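Local coordinates for proton-dependent oligopeptide transporter family protein (Xanthomonas campestris, PDB 6EI3), which probably carries short peptides across the membrane coupled to proton movement, as a Major Facilitator Superfamily member of the POT family captured here in an auto-inhibited form, at residues V233-A238 with L256-A261; L248-C253 with V448-V453; G266-L271 with L289-V294. All coordinates share one frame; numbering follows the deposited sequence.

In the fold
From the N terminus, helix 224-239 comes first and supplies residues 233-238. The chain turns back into helix 248-270, which serves all three contacts. Its start, 248-253, opens interaction 2. Its middle, 256-261, closes the short loop of interaction 1, so interactions 1 and 2 cross. Its end, 266-271, opens interaction 3, which is closed by 289-294 on helix 281-306. Interaction 3 is nested inside the long loop that interaction 2 closes at 448-453 on helix 430-456. Interactions 1 and 3 touch the same monoacylglycerol. Together the contacts tie helix 248-270 to its hairpin partner and to two helices of the C-terminal half.

Interaction 1: V233-A238 with L256-A261; sequences VLLALA and LVLLLA. With 78M ((2S)-2,3-dihydroxypropyl(7Z)-pentadec-7-enoate), chain O.
Leu-258 and Leu-259 are the two bumps that helix 248-270 presses against helix 224-239. Leu-258 aims directly at the partner. Its CD1 methyl lands on backbone as well as side chain: it is 3.6 Å from the carbonyl O of Leu-235 and 3.9 Å from the N of Ala-236. The same CD1 lies 3.8 Å from CB of Leu-235. The methyl thus fills the shallow hollow at the base of Leu-235 and beside the small Ala-236. Leu-258 has CG anti to its carbonyl carbon (chi1 -76°), and this rotation sends CD1 across the gap.

Leu-259 fills the next hollow, between Val-233 and Ala-236, one turn apart. Its CG sits 3.8 Å from CB of Ala-236. Its CD2 reaches on to CG2 of Val-233, at 3.7 Å, and the two side chains meet at a slant. Ala-236 therefore lies between the two leucines. Its single methyl allows a near approach of the backbones, with CA of Ala-236 only 5.9 Å from CA of Leu-258.

The segment axes come within 8.3 Å and run almost exactly antiparallel, at 177°. Other sides of helix 248-270 face elsewhere. Leu-256 and Val-257 touch helix 430-456. Val-257 and Ala-261 line the acyl chain of a bound monoacylglycerol, with CA of Ala-261 3.7 Å from its C5. Two antiparallel helices joined by a short connection form a helical hairpin. Its place in the sequence, between the two six-helix halves, is consistent with the extra helix pair of bacterial POT transporters.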
loop_
_atom_site.group_PDB
_atom_site.type_symbol
_atom_site.label_atom_id
_atom_site.label_comp_id
_atom_site.label_asym_id
_atom_site.label_seq_id
_atom_site.Cartn_x
_atom_site.Cartn_y
_atom_site.Cartn_z
ATOM N N VAL A 233 19.300 -10.101 -11.523
ATOM C CA VAL A 233 19.291 -11.163 -10.502
ATOM C C VAL A 233 20.594 -11.059 -9.688
ATOM O O VAL A 233 20.567 -11.180 -8.462
ATOM C CB VAL A 233 19.082 -12.583 -11.121
ATOM C CG1 VAL A 233 19.334 -13.698 -10.107
ATOM C CG2 VAL A 233 17.694 -12.730 -11.727
ATOM N N LEU A 234 21.714 -10.782 -10.372
ATOM C CA LEU A 234 23.041 -10.632 -9.765
ATOM C C LEU A 234 23.142 -9.369 -8.925
ATOM O O LEU A 234 23.722 -9.417 -7.839
ATOM C CB LEU A 234 24.143 -10.670 -10.836
ATOM C CG LEU A 234 24.851 -12.013 -11.072
ATOM C CD1 LEU A 234 23.860 -13.144 -11.385
ATOM C CD2 LEU A 234 25.834 -11.893 -12.214
ATOM N N LEU A 235 22.564 -8.249 -9.416
ATOM C CA LEU A 235 22.528 -6.977 -8.688
ATOM C C LEU A 235 21.604 -7.090 -7.470
ATOM O O LEU A 235 21.907 -6.506 -6.433
ATOM C CB LEU A 235 22.094 -5.810 -9.588
ATOM C CG LEU A 235 23.094 -5.350 -10.661
ATOM C CD1 LEU A 235 22.391 -4.515 -11.730
ATOM C CD2 LEU A 235 24.271 -4.581 -10.051
ATOM N N ALA A 236 20.502 -7.873 -7.590
ATOM C CA ALA A 236 19.557 -8.148 -6.500
ATOM C C ALA A 236 20.272 -8.932 -5.393
ATOM O O ALA A 236 20.089 -8.627 -4.217
ATOM C CB ALA A 236 18.374 -8.947 -7.012
ATOM N N LEU A 237 21.117 -9.920 -5.777
ATOM C CA LEU A 237 21.894 -10.725 -4.827
ATOM C C LEU A 237 22.958 -9.875 -4.121
ATOM O O LEU A 237 23.140 -10.022 -2.909
ATOM C CB LEU A 237 22.530 -11.939 -5.516
ATOM C CG LEU A 237 21.601 -13.133 -5.754
ATOM C CD1 LEU A 237 22.156 -14.040 -6.845
ATOM C CD2 LEU A 237 21.384 -13.938 -4.469
ATOM N N ALA A 238 23.595 -8.937 -4.865
ATOM C CA ALA A 238 24.609 -8.017 -4.337
ATOM C C ALA A 238 24.042 -7.107 -3.239
ATOM O O ALA A 238 24.782 -6.746 -2.318
ATOM C CB ALA A 238 25.224 -7.189 -5.456
ATOM N N LEU A 256 14.094 -6.373 -4.855
ATOM C CA LEU A 256 12.779 -6.490 -5.499
ATOM C C LEU A 256 12.642 -5.500 -6.665
ATOM O O LEU A 256 12.284 -5.922 -7.762
ATOM C CB LEU A 256 11.631 -6.354 -4.483
ATOM C CG LEU A 256 10.178 -6.232 -5.025
ATOM C CD1 LEU A 256 9.659 -7.565 -5.609
ATOM C CD2 LEU A 256 9.240 -5.706 -3.938
ATOM N N VAL A 257 12.998 -4.215 -6.448
ATOM C CA VAL A 257 12.960 -3.159 -7.475
ATOM C C VAL A 257 13.867 -3.507 -8.661
ATOM O O VAL A 257 13.475 -3.303 -9.817
ATOM C CB VAL A 257 13.277 -1.768 -6.870
ATOM C CG1 VAL A 257 13.480 -0.706 -7.957
ATOM C CG2 VAL A 257 12.182 -1.348 -5.886
ATOM N N LEU A 258 15.070 -4.041 -8.373
ATOM C CA LEU A 258 16.020 -4.470 -9.403
ATOM C C LEU A 258 15.443 -5.617 -10.219
ATOM O O LEU A 258 15.470 -5.546 -11.453
ATOM C CB LEU A 258 17.385 -4.860 -8.788
ATOM C CG LEU A 258 18.279 -3.688 -8.356
ATOM C CD1 LEU A 258 19.402 -4.167 -7.470
ATOM C CD2 LEU A 258 18.874 -2.948 -9.564
ATOM N N LEU A 259 14.859 -6.635 -9.549
ATOM C CA LEU A 259 14.233 -7.771 -10.236
ATOM C C LEU A 259 13.053 -7.349 -11.112
ATOM O O LEU A 259 12.881 -7.908 -12.197
ATOM C CB LEU A 259 13.790 -8.873 -9.260
ATOM C CG LEU A 259 14.912 -9.635 -8.529
ATOM C CD1 LEU A 259 14.357 -10.370 -7.303
ATOM C CD2 LEU A 259 15.667 -10.581 -9.473
ATOM N N LEU A 260 12.244 -6.361 -10.648
ATOM C CA LEU A 260 11.101 -5.874 -11.423
ATOM C C LEU A 260 11.559 -5.130 -12.684
ATOM O O LEU A 260 11.018 -5.365 -13.761
ATOM C CB LEU A 260 10.171 -4.980 -10.561
ATOM C CG LEU A 260 9.363 -5.690 -9.459
ATOM C CD1 LEU A 260 8.778 -4.686 -8.469
ATOM C CD2 LEU A 260 8.254 -6.580 -10.046
ATOM N N ALA A 261 12.563 -4.255 -12.552
ATOM C CA ALA A 261 13.075 -3.477 -13.672
ATOM C C ALA A 261 13.802 -4.332 -14.720
ATOM O O ALA A 261 13.528 -4.187 -15.915
ATOM C CB ALA A 261 13.977 -2.358 -13.168
HETATM O O21 78M O . 6.011 2.151 -22.405
HETATM C C20 78M O . 6.311 0.814 -22.041
HETATM C C18 78M O . 7.642 0.725 -21.332
HETATM O O19 78M O . 8.681 1.237 -22.169
HETATM C C17 78M O . 7.977 -0.684 -20.908
HETATM O O2 78M O . 8.991 -0.559 -19.884
HETATM C C1 78M O . 9.251 -1.628 -19.121
HETATM O O1 78M O . 8.816 -2.731 -19.333
HETATM C C2 78M O . 10.139 -1.269 -17.966
HETATM C C3 78M O . 9.480 -1.492 -16.611
HETATM C C4 78M O . 9.794 -0.390 -15.608
HETATM C C5 78M O . 10.602 -0.836 -14.400
HETATM C C6 78M O . 9.790 -1.535 -13.303
HETATM C C7 78M O . 9.546 -0.649 -12.124
HETATM C C8 78M O . 10.077 -0.769 -10.919
HETATM C C9 78M O . 9.824 0.137 -9.748
HETATM C C10 78M O . 10.800 1.317 -9.734
HETATM C C11 78M O . 10.156 2.671 -9.496
HETATM C C12 78M O . 10.890 3.816 -10.183
HETATM C C13 78M O . 10.201 5.173 -10.122
HETATM C C15 78M O . 9.965 7.363 -8.910
HETATM C C14 78M O . 10.386 5.923 -8.815
#

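Interaction 2: L248-C253 with V448-V453; sequences LVICLC and VLLSNV. With 78M ((2S)-2,3-dihydroxypropyl(7Z)-pentadec-7-enoate), chain H; 78M ((2S)-2,3-dihydroxypropyl(7Z)-pentadec-7-enoate), chain G.
Ile-250 carries the apolar contact, and its two branches reach different residues of helix 430-456: CG1 and CD1 go to Leu-449 and Val-453, CG2 to Leu-450. Its CG1 packs 3.7 Å from CB of Leu-449, as the two side chains run alongside, pointing opposite ways. Its CD1 goes further and meets CG2 of Val-453 at 3.7 Å. The other branch, CG2, touches CD2 of Leu-450 at 3.8 Å. With chi1 at -74°, CG1 is anti to the carbonyl carbon and CG2 anti to the backbone N; this points CG1 at Leu-449 and CG2 at Leu-450. Val-249 adds a smaller touch: its CG1 is 3.9 Å from CD1 of Leu-449, and the side chains meet nearly perpendicular.

Lipid contacts lie on the helix 248-270 side. Two monoacylglycerol tails run here, and Leu-252 touches both: its CB faces one and its CD1 the other. CG2 of Val-249 is 3.8 Å from C9 of the lipid that meets this CD1.

One side-chain hydrogen bond lies within helix 430-456. Ser-451 OG donates to Val-448 O at 2.6 Å, and that oxygen also accepts from Asn-452 N.

Leu-449 also touches His-49 and Ile-56 of helix 40-60, in the N-terminal half. Leu-446, one turn before Leu-450, touches Ile-250 too. Ile-250 thus sits in a hole made by Leu-446, Leu-449, Leu-450 and Val-453, a single knob-into-hole between segments whose axes cross at -126°.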
loop_
_atom_site.group_PDB
_atom_site.type_symbol
_atom_site.label_atom_id
_atom_site.label_comp_id
_atom_site.label_asym_id
_atom_site.label_seq_id
_atom_site.Cartn_x
_atom_site.Cartn_y
_atom_site.Cartn_z
ATOM N N LEU A 248 18.288 -5.147 6.570
ATOM C CA LEU A 248 17.717 -6.209 5.731
ATOM C C LEU A 248 16.472 -5.795 4.920
ATOM O O LEU A 248 16.398 -6.136 3.733
ATOM C CB LEU A 248 17.422 -7.476 6.565
ATOM C CG LEU A 248 17.022 -8.765 5.807
ATOM C CD1 LEU A 248 18.080 -9.195 4.774
ATOM C CD2 LEU A 248 16.761 -9.900 6.771
ATOM N N VAL A 249 15.509 -5.082 5.547
ATOM C CA VAL A 249 14.263 -4.668 4.869
ATOM C C VAL A 249 14.563 -3.811 3.625
ATOM O O VAL A 249 13.995 -4.084 2.569
ATOM C CB VAL A 249 13.221 -4.013 5.821
ATOM C CG1 VAL A 249 11.965 -3.564 5.058
ATOM C CG2 VAL A 249 12.838 -4.980 6.942
ATOM N N ILE A 250 15.469 -2.816 3.732
ATOM C CA ILE A 250 15.836 -1.990 2.569
ATOM C C ILE A 250 16.489 -2.842 1.484
ATOM O O ILE A 250 16.101 -2.745 0.319
ATOM C CB ILE A 250 16.695 -0.766 2.958
ATOM C CG1 ILE A 250 15.824 0.300 3.660
ATOM C CG2 ILE A 250 17.436 -0.171 1.742
ATOM C CD1 ILE A 250 16.634 1.454 4.380
ATOM N N CYS A 251 17.449 -3.706 1.879
ATOM C CA CYS A 251 18.160 -4.563 0.933
ATOM C C CYS A 251 17.246 -5.485 0.168
ATOM O O CYS A 251 17.410 -5.597 -1.038
ATOM C CB CYS A 251 19.286 -5.327 1.612
ATOM S SG CYS A 251 20.563 -4.261 2.309
ATOM N N LEU A 252 16.287 -6.138 0.864
ATOM C CA LEU A 252 15.326 -7.041 0.236
ATOM C C LEU A 252 14.437 -6.284 -0.769
ATOM O O LEU A 252 14.146 -6.823 -1.840
ATOM C CB LEU A 252 14.469 -7.767 1.299
ATOM C CG LEU A 252 15.156 -8.894 2.105
ATOM C CD1 LEU A 252 14.300 -9.295 3.301
ATOM C CD2 LEU A 252 15.440 -10.127 1.231
ATOM N N CYS A 253 14.059 -5.018 -0.434
ATOM C CA CYS A 253 13.247 -4.141 -1.287
ATOM C C CYS A 253 13.975 -3.635 -2.491
ATOM O O CYS A 253 13.358 -3.535 -3.538
ATOM C CB CYS A 253 12.666 -2.984 -0.493
ATOM S SG CYS A 253 11.325 -3.467 0.595
ATOM N N VAL A 448 10.524 5.990 1.524
ATOM C CA VAL A 448 10.511 6.636 2.844
ATOM C C VAL A 448 11.720 6.109 3.640
ATOM O O VAL A 448 12.475 6.901 4.208
ATOM C CB VAL A 448 9.189 6.400 3.621
ATOM C CG1 VAL A 448 9.232 7.085 4.992
ATOM C CG2 VAL A 448 7.968 6.850 2.821
ATOM N N LEU A 449 11.908 4.769 3.672
ATOM C CA LEU A 449 13.043 4.151 4.365
ATOM C C LEU A 449 14.368 4.686 3.842
ATOM O O LEU A 449 15.248 5.015 4.643
ATOM C CB LEU A 449 13.021 2.630 4.222
ATOM C CG LEU A 449 11.878 1.843 4.887
ATOM C CD1 LEU A 449 12.206 0.343 4.867
ATOM C CD2 LEU A 449 11.660 2.295 6.350
ATOM N N LEU A 450 14.486 4.842 2.503
ATOM C CA LEU A 450 15.700 5.369 1.864
ATOM C C LEU A 450 15.975 6.812 2.244
ATOM O O LEU A 450 17.132 7.171 2.453
ATOM C CB LEU A 450 15.668 5.197 0.339
ATOM C CG LEU A 450 16.055 3.803 -0.182
ATOM C CD1 LEU A 450 15.970 3.745 -1.713
ATOM C CD2 LEU A 450 17.463 3.386 0.285
ATOM N N SER A 451 14.907 7.634 2.368
ATOM C CA SER A 451 15.034 9.038 2.786
ATOM C C SER A 451 15.557 9.169 4.232
ATOM O O SER A 451 16.302 10.110 4.495
ATOM C CB SER A 451 13.728 9.800 2.614
ATOM O OG SER A 451 12.801 9.466 3.637
ATOM N N ASN A 452 15.175 8.225 5.131
ATOM C CA ASN A 452 15.596 8.147 6.538
ATOM C C ASN A 452 17.092 7.936 6.655
ATOM O O ASN A 452 17.713 8.457 7.579
ATOM C CB ASN A 452 14.902 6.969 7.250
ATOM C CG ASN A 452 13.663 7.302 8.043
ATOM O OD1 ASN A 452 13.346 8.472 8.304
ATOM N ND2 ASN A 452 12.944 6.253 8.453
ATOM N N VAL A 453 17.653 7.116 5.754
ATOM C CA VAL A 453 19.072 6.754 5.717
ATOM C C VAL A 453 19.857 7.960 5.189
ATOM O O VAL A 453 20.850 8.352 5.804
ATOM C CB VAL A 453 19.316 5.471 4.868
ATOM C CG1 VAL A 453 20.807 5.251 4.608
ATOM C CG2 VAL A 453 18.702 4.246 5.541
HETATM O O21 78M H . 23.401 2.195 11.354
HETATM C C20 78M H . 23.153 1.072 10.518
HETATM C C18 78M H . 21.756 1.103 9.940
HETATM O O19 78M H . 21.508 2.371 9.325
HETATM C C17 78M H . 20.678 0.813 10.962
HETATM O O2 78M H . 20.789 -0.599 11.275
HETATM C C1 78M H . 19.916 -1.453 10.723
HETATM O O1 78M H . 19.024 -1.126 9.981
HETATM C C2 78M H . 20.208 -2.867 11.142
HETATM C C3 78M H . 19.022 -3.574 11.788
HETATM C C4 78M H . 18.134 -4.301 10.784
HETATM C C5 78M H . 16.926 -4.978 11.412
HETATM C C6 78M H . 16.277 -6.046 10.535
HETATM C C7 78M H . 14.935 -6.465 11.061
HETATM C C8 78M H . 14.024 -7.224 10.467
HETATM C C9 78M H . 14.094 -7.877 9.118
HETATM C C10 78M H . 12.922 -8.830 8.891
HETATM C C11 78M H . 13.031 -9.665 7.627
HETATM C C12 78M H . 11.993 -10.773 7.530
HETATM C C13 78M H . 12.206 -11.757 6.387
HETATM C C15 78M H . 11.751 -12.390 3.984
HETATM C C14 78M H . 11.581 -11.351 5.063
HETATM O O21 78M G . 17.270 0.707 12.797
HETATM C C20 78M G . 17.115 -0.569 13.406
HETATM C C18 78M G . 15.653 -0.943 13.499
HETATM O O19 78M G . 15.011 -0.180 14.524
HETATM C C17 78M G . 15.434 -2.419 13.749
HETATM O O2 78M G . 14.443 -2.874 12.791
HETATM C C1 78M G . 13.154 -2.882 13.155
HETATM O O1 78M G . 12.742 -2.412 14.179
HETATM C C2 78M G . 12.295 -3.519 12.105
HETATM C C3 78M G . 11.088 -4.268 12.649
HETATM C C4 78M G . 9.920 -4.206 11.689
HETATM C C5 78M G . 8.863 -5.269 11.896
HETATM C C6 78M G . 7.984 -5.497 10.668
HETATM C C7 78M G . 8.603 -6.420 9.668
HETATM C C8 78M G . 8.064 -6.822 8.533
HETATM C C9 78M G . 8.682 -7.766 7.550
HETATM C C10 78M G . 9.317 -7.070 6.355
HETATM C C11 78M G . 9.542 -7.983 5.160
HETATM C C12 78M G . 10.154 -7.261 3.980
HETATM C C13 78M G . 10.121 -8.010 2.664
HETATM C C15 78M G . 10.731 -7.906 0.214
HETATM C C14 78M G . 10.558 -7.144 1.500
#

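Interaction 3: G266-L271 with L289-V294; sequences GTWWQL and LLRVLV. With 78M ((2S)-2,3-dihydroxypropyl(7Z)-pentadec-7-enoate), chain O.
Trp-268 and Leu-290 lie side by side, head to tail. CE3 of the indole is 3.9 Å from CB of Leu-290. The leucine's CD1 lies in the plane of the ring, at its edge, and 3.9 Å from the backbone N of Trp-268. Arg-291 comes to the far end of the indole: its NE is 4.0 Å from CH2, near the ring plane. The guanidinium stands nearly upright to the ring, 81° from it.

One face of the indole is covered by a monoacylglycerol, whose C17 lies 3.5 Å from CD2 of Trp-268. Trp-268 CG is anti to the backbone N (chi1 -179°), which carries the ring across to helix 281-306. On that helix CG2 of Val-294 is 3.4 Å from the ester O2 of the same lipid.

Further out, Arg-287 makes a cation-pi contact with Trp-268, and Tyr-493 OH hydrogen-bonds the lipid. Gln-270 ties its segment to earlier parts of the chain: NE2 bonds Ala-213 O and Leu-214 O, and OE1 bonds Leu-226 N. Thr-267 and Leu-271 pack on helix 206-215. Leu-289 and Leu-293 face helix 430-456, so the contact lies between these two neighbours.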
loop_
_atom_site.group_PDB
_atom_site.type_symbol
_atom_site.label_atom_id
_atom_site.label_comp_id
_atom_site.label_asym_id
_atom_site.label_seq_id
_atom_site.Cartn_x
_atom_site.Cartn_y
_atom_site.Cartn_z
ATOM N N GLY A 266 13.585 -6.620 -19.551
ATOM C CA GLY A 266 14.161 -7.712 -20.328
ATOM C C GLY A 266 13.102 -8.427 -21.138
ATOM O O GLY A 266 13.365 -8.837 -22.273
ATOM N N THR A 267 11.884 -8.560 -20.556
ATOM C CA THR A 267 10.718 -9.175 -21.198
ATOM C C THR A 267 10.220 -8.250 -22.306
ATOM O O THR A 267 9.873 -8.736 -23.377
ATOM C CB THR A 267 9.641 -9.516 -20.163
ATOM O OG1 THR A 267 10.197 -10.422 -19.209
ATOM C CG2 THR A 267 8.384 -10.132 -20.787
ATOM N N TRP A 268 10.221 -6.921 -22.051
ATOM C CA TRP A 268 9.821 -5.882 -23.008
ATOM C C TRP A 268 10.682 -5.955 -24.280
ATOM O O TRP A 268 10.160 -5.781 -25.381
ATOM C CB TRP A 268 9.917 -4.478 -22.366
ATOM C CG TRP A 268 9.501 -3.370 -23.292
ATOM C CD1 TRP A 268 10.312 -2.618 -24.091
ATOM C CD2 TRP A 268 8.159 -2.939 -23.563
ATOM N NE1 TRP A 268 9.560 -1.746 -24.842
ATOM C CE2 TRP A 268 8.235 -1.912 -24.530
ATOM C CE3 TRP A 268 6.897 -3.303 -23.061
ATOM C CZ2 TRP A 268 7.099 -1.250 -25.013
ATOM C CZ3 TRP A 268 5.774 -2.631 -23.524
ATOM C CH2 TRP A 268 5.878 -1.641 -24.513
ATOM N N TRP A 269 11.989 -6.212 -24.115
ATOM C CA TRP A 269 12.984 -6.320 -25.186
ATOM C C TRP A 269 12.687 -7.455 -26.171
ATOM O O TRP A 269 12.838 -7.263 -27.379
ATOM C CB TRP A 269 14.373 -6.576 -24.576
ATOM C CG TRP A 269 15.255 -5.375 -24.413
ATOM C CD1 TRP A 269 15.257 -4.498 -23.369
ATOM C CD2 TRP A 269 16.359 -5.010 -25.247
ATOM N NE1 TRP A 269 16.270 -3.580 -23.522
ATOM C CE2 TRP A 269 16.962 -3.869 -24.668
ATOM C CE3 TRP A 269 16.880 -5.511 -26.451
ATOM C CZ2 TRP A 269 18.065 -3.228 -25.247
ATOM C CZ3 TRP A 269 17.970 -4.873 -27.021
ATOM C CH2 TRP A 269 18.548 -3.744 -26.424
ATOM N N GLN A 270 12.310 -8.641 -25.650
ATOM C CA GLN A 270 12.104 -9.871 -26.419
ATOM C C GLN A 270 10.662 -10.392 -26.442
ATOM O O GLN A 270 10.459 -11.556 -26.787
ATOM C CB GLN A 270 13.007 -10.979 -25.834
ATOM C CG GLN A 270 14.501 -10.760 -25.951
ATOM C CD GLN A 270 15.324 -11.801 -25.212
ATOM O OE1 GLN A 270 16.457 -11.539 -24.831
ATOM N NE2 GLN A 270 14.793 -13.001 -24.981
ATOM N N LEU A 271 9.665 -9.566 -26.075
ATOM C CA LEU A 271 8.267 -10.000 -26.024
ATOM C C LEU A 271 7.718 -10.464 -27.383
ATOM O O LEU A 271 6.900 -11.390 -27.419
ATOM C CB LEU A 271 7.368 -8.924 -25.384
ATOM C CG LEU A 271 5.907 -9.283 -25.164
ATOM C CD1 LEU A 271 5.740 -10.534 -24.302
ATOM C CD2 LEU A 271 5.172 -8.138 -24.581
ATOM N N LEU A 289 0.274 -5.245 -19.710
ATOM C CA LEU A 289 0.675 -5.408 -18.304
ATOM C C LEU A 289 1.989 -4.678 -18.007
ATOM O O LEU A 289 2.117 -4.086 -16.940
ATOM C CB LEU A 289 0.832 -6.903 -17.944
ATOM C CG LEU A 289 -0.129 -7.548 -16.930
ATOM C CD1 LEU A 289 -0.342 -6.686 -15.680
ATOM C CD2 LEU A 289 -1.429 -7.945 -17.571
ATOM N N LEU A 290 2.964 -4.730 -18.935
ATOM C CA LEU A 290 4.248 -4.042 -18.765
ATOM C C LEU A 290 4.116 -2.521 -18.833
ATOM O O LEU A 290 4.809 -1.816 -18.101
ATOM C CB LEU A 290 5.323 -4.556 -19.715
ATOM C CG LEU A 290 5.758 -6.005 -19.507
ATOM C CD1 LEU A 290 6.623 -6.474 -20.667
ATOM C CD2 LEU A 290 6.464 -6.209 -18.128
ATOM N N ARG A 291 3.203 -2.020 -19.672
ATOM C CA ARG A 291 2.906 -0.589 -19.744
ATOM C C ARG A 291 2.286 -0.131 -18.424
ATOM O O ARG A 291 2.616 0.947 -17.943
ATOM C CB ARG A 291 1.965 -0.287 -20.913
ATOM C CG ARG A 291 2.644 -0.395 -22.259
ATOM C CD ARG A 291 1.769 0.244 -23.308
ATOM N NE ARG A 291 2.143 -0.159 -24.662
ATOM C CZ ARG A 291 1.519 -1.102 -25.357
ATOM N NH1 ARG A 291 0.489 -1.757 -24.828
ATOM N NH2 ARG A 291 1.911 -1.392 -26.589
ATOM N N VAL A 292 1.440 -0.988 -17.810
ATOM C CA VAL A 292 0.792 -0.764 -16.505
ATOM C C VAL A 292 1.843 -0.692 -15.403
ATOM O O VAL A 292 1.755 0.173 -14.525
ATOM C CB VAL A 292 -0.303 -1.833 -16.216
ATOM C CG1 VAL A 292 -0.573 -1.994 -14.715
ATOM C CG2 VAL A 292 -1.584 -1.506 -16.962
ATOM N N LEU A 293 2.839 -1.591 -15.453
ATOM C CA LEU A 293 3.940 -1.641 -14.498
ATOM C C LEU A 293 4.694 -0.300 -14.476
ATOM O O LEU A 293 5.070 0.152 -13.391
ATOM C CB LEU A 293 4.885 -2.842 -14.786
ATOM C CG LEU A 293 6.140 -3.012 -13.883
ATOM C CD1 LEU A 293 5.775 -3.288 -12.423
ATOM C CD2 LEU A 293 7.049 -4.120 -14.406
ATOM N N VAL A 294 4.860 0.356 -15.655
ATOM C CA VAL A 294 5.501 1.675 -15.740
ATOM C C VAL A 294 4.619 2.737 -15.051
ATOM O O VAL A 294 5.131 3.499 -14.228
ATOM C CB VAL A 294 5.920 2.075 -17.176
ATOM C CG1 VAL A 294 6.528 3.479 -17.199
ATOM C CG2 VAL A 294 6.920 1.069 -17.735
HETATM O O21 78M O . 6.011 2.151 -22.405
HETATM C C20 78M O . 6.311 0.814 -22.041
HETATM C C18 78M O . 7.642 0.725 -21.332
HETATM O O19 78M O . 8.681 1.237 -22.169
HETATM C C17 78M O . 7.977 -0.684 -20.908
HETATM O O2 78M O . 8.991 -0.559 -19.884
HETATM C C1 78M O . 9.251 -1.628 -19.121
HETATM O O1 78M O . 8.816 -2.731 -19.333
HETATM C C2 78M O . 10.139 -1.269 -17.966
HETATM C C3 78M O . 9.480 -1.492 -16.611
HETATM C C4 78M O . 9.794 -0.390 -15.608
HETATM C C5 78M O . 10.602 -0.836 -14.400
HETATM C C6 78M O . 9.790 -1.535 -13.303
HETATM C C7 78M O . 9.546 -0.649 -12.124
HETATM C C8 78M O . 10.077 -0.769 -10.919
HETATM C C9 78M O . 9.824 0.137 -9.748
HETATM C C10 78M O . 10.800 1.317 -9.734
HETATM C C11 78M O . 10.156 2.671 -9.496
HETATM C C12 78M O . 10.890 3.816 -10.183
HETATM C C13 78M O . 10.201 5.173 -10.122
HETATM C C15 78M O . 9.965 7.363 -8.910
HETATM C C14 78M O . 10.386 5.923 -8.815
#